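Local coordinates for protein phosphoribosyl-aminoimidazole carboxylase (PDB 3K5I) that probably carboxylates 5-aminoimidazole ribonucleotide to its N5-carboxy form at the expense of ATP, a step of purine biosynthesis, using an ATP-grasp fold, at residues A[104-108]-A[109-113]. Numbering follows the deposited sequence.
Sequences EVASE and VKIEP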
loop_
_atom_site.group_PDB
_atom_site.type_symbol
_atom_site.label_atom_id
_atom_site.label_comp_id
_atom_site.label_asym_id
_atom_site.label_seq_id
_atom_site.Cartn_x
_atom_site.Cartn_y
_atom_site.Cartn_z
ATOM N N GLU A 104 -32.478 3.406 -13.036
ATOM C CA GLU A 104 -33.044 4.710 -13.241
ATOM C C GLU A 104 -32.052 5.728 -13.693
ATOM O O GLU A 104 -32.375 6.627 -14.481
ATOM C CB GLU A 104 -33.485 5.289 -11.918
ATOM C CG GLU A 104 -34.832 5.948 -11.901
ATOM C CD GLU A 104 -35.544 5.493 -10.647
ATOM O OE1 GLU A 104 -36.571 4.795 -10.769
ATOM O OE2 GLU A 104 -35.035 5.772 -9.539
ATOM N N VAL A 105 -30.854 5.613 -13.141
ATOM C CA VAL A 105 -29.846 6.601 -13.499
ATOM C C VAL A 105 -28.881 6.202 -14.606
ATOM O O VAL A 105 -27.930 6.943 -14.897
ATOM C CB VAL A 105 -29.190 7.221 -12.263
ATOM C CG1 VAL A 105 -30.219 8.115 -11.562
ATOM C CG2 VAL A 105 -28.699 6.117 -11.324
ATOM N N ALA A 106 -29.155 5.029 -15.194
ATOM C CA ALA A 106 -28.342 4.478 -16.268
ATOM C C ALA A 106 -28.058 5.501 -17.384
ATOM O O ALA A 106 -27.042 5.481 -18.061
ATOM C CB ALA A 106 -28.964 3.229 -16.762
ATOM N N SER A 107 -28.963 6.448 -17.552
ATOM C CA SER A 107 -28.828 7.496 -18.549
ATOM C C SER A 107 -27.921 8.679 -18.171
ATOM O O SER A 107 -27.562 9.495 -19.025
ATOM C CB SER A 107 -30.244 8.042 -18.760
ATOM O OG SER A 107 -31.197 7.021 -18.494
ATOM N N GLU A 108 -27.580 8.784 -16.891
ATOM C CA GLU A 108 -26.744 9.882 -16.382
ATOM C C GLU A 108 -25.266 9.608 -16.030
ATOM O O GLU A 108 -24.469 10.517 -15.748
ATOM C CB GLU A 108 -27.520 10.569 -15.244
ATOM C CG GLU A 108 -28.543 11.637 -15.735
ATOM C CD GLU A 108 -30.035 11.239 -15.747
ATOM O OE1 GLU A 108 -30.893 12.132 -15.967
ATOM O OE2 GLU A 108 -30.377 10.047 -15.557
ATOM N N VAL A 109 -24.885 8.337 -16.070
ATOM C CA VAL A 109 -23.533 7.950 -15.748
ATOM C C VAL A 109 -23.370 6.511 -16.224
ATOM O O VAL A 109 -24.352 5.765 -16.433
ATOM C CB VAL A 109 -23.324 8.021 -14.236
ATOM C CG1 VAL A 109 -24.227 6.988 -13.605
ATOM C CG2 VAL A 109 -21.842 7.839 -13.873
ATOM N N LYS A 110 -22.116 6.137 -16.422
ATOM C CA LYS A 110 -21.817 4.747 -16.828
ATOM C C LYS A 110 -21.862 3.912 -15.561
ATOM O O LYS A 110 -21.582 4.420 -14.455
ATOM C CB LYS A 110 -20.393 4.560 -17.381
ATOM C CG LYS A 110 -20.114 5.076 -18.788
ATOM C CD LYS A 110 -18.844 5.939 -18.698
ATOM C CE LYS A 110 -18.006 6.057 -19.992
ATOM N NZ LYS A 110 -16.813 6.992 -19.884
ATOM N N ILE A 111 -22.201 2.637 -15.739
ATOM C CA ILE A 111 -22.249 1.778 -14.546
ATOM C C ILE A 111 -21.397 0.559 -14.772
ATOM O O ILE A 111 -21.655 -0.188 -15.685
ATOM C CB ILE A 111 -23.670 1.356 -14.071
ATOM C CG1 ILE A 111 -24.574 2.616 -13.906
ATOM C CG2 ILE A 111 -23.538 0.381 -12.817
ATOM C CD1 ILE A 111 -26.171 2.469 -14.067
ATOM N N GLU A 112 -20.415 0.304 -13.923
ATOM C CA GLU A 112 -19.616 -0.888 -14.178
ATOM C C GLU A 112 -19.205 -1.539 -12.850
ATOM O O GLU A 112 -18.636 -0.896 -11.961
ATOM C CB GLU A 112 -18.373 -0.469 -14.991
ATOM C CG GLU A 112 -18.577 0.168 -16.398
ATOM C CD GLU A 112 -19.242 -0.753 -17.427
ATOM O OE1 GLU A 112 -19.568 -1.905 -17.117
ATOM O OE2 GLU A 112 -19.496 -0.334 -18.568
ATOM N N PRO A 113 -19.462 -2.828 -12.710
ATOM C CA PRO A 113 -20.161 -3.621 -13.730
ATOM C C PRO A 113 -21.677 -3.275 -13.900
ATOM O O PRO A 113 -22.310 -2.486 -13.173
ATOM C CB PRO A 113 -19.925 -5.065 -13.229
ATOM C CG PRO A 113 -19.954 -4.920 -11.707
ATOM C CD PRO A 113 -19.295 -3.565 -11.433
#
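I111 reaches back with its CD1 to lie against A106, 3.7 Å from CA and 4.0 Å from CB, where the chain turns out of helix 99-105 into the edge strand 110-111. This is the return of a beta-alpha-beta crossover in the preATP-grasp domain: strand 89-92, the helix, then strand 110-111 laid parallel beside the first. The contact is small, with the terminal methyl of the isoleucine meeting the alanine methyl and the backbone beneath it. I111 has CG1 anti to the carbonyl carbon (chi1 -52°) and CD1 extended beyond it (chi2 153°), which carries CD1 back to A106. Round the bend itself, E108 N donates to V105 O at 2.7 Å, a backbone bond from residue i+3 to i that closes the turn. V109 N also sits near that carbonyl oxygen, at 3.5 Å, but is not bonded to it. The CG1 methyl of V109 stands between its own backbone N and carbonyl carbon (chi1 65°), 3.9 Å from V105 O. Further out, V105 and V109 both touch A84 of helix 77-84, and V109 also packs on V90 and C87, so both valines rest on helix 77-84 and V109 also on strand 89-92. Backbone hydrogen bonds of K110 and E112 with V90 hold the new strand in the sheet. On the helix, E104 OE2 forms a salt bridge with R81 NH2, and further along the chain the peptide bond from E112 to P113 is cis, with E112 O accepting a hydrogen bond from T91 OG1.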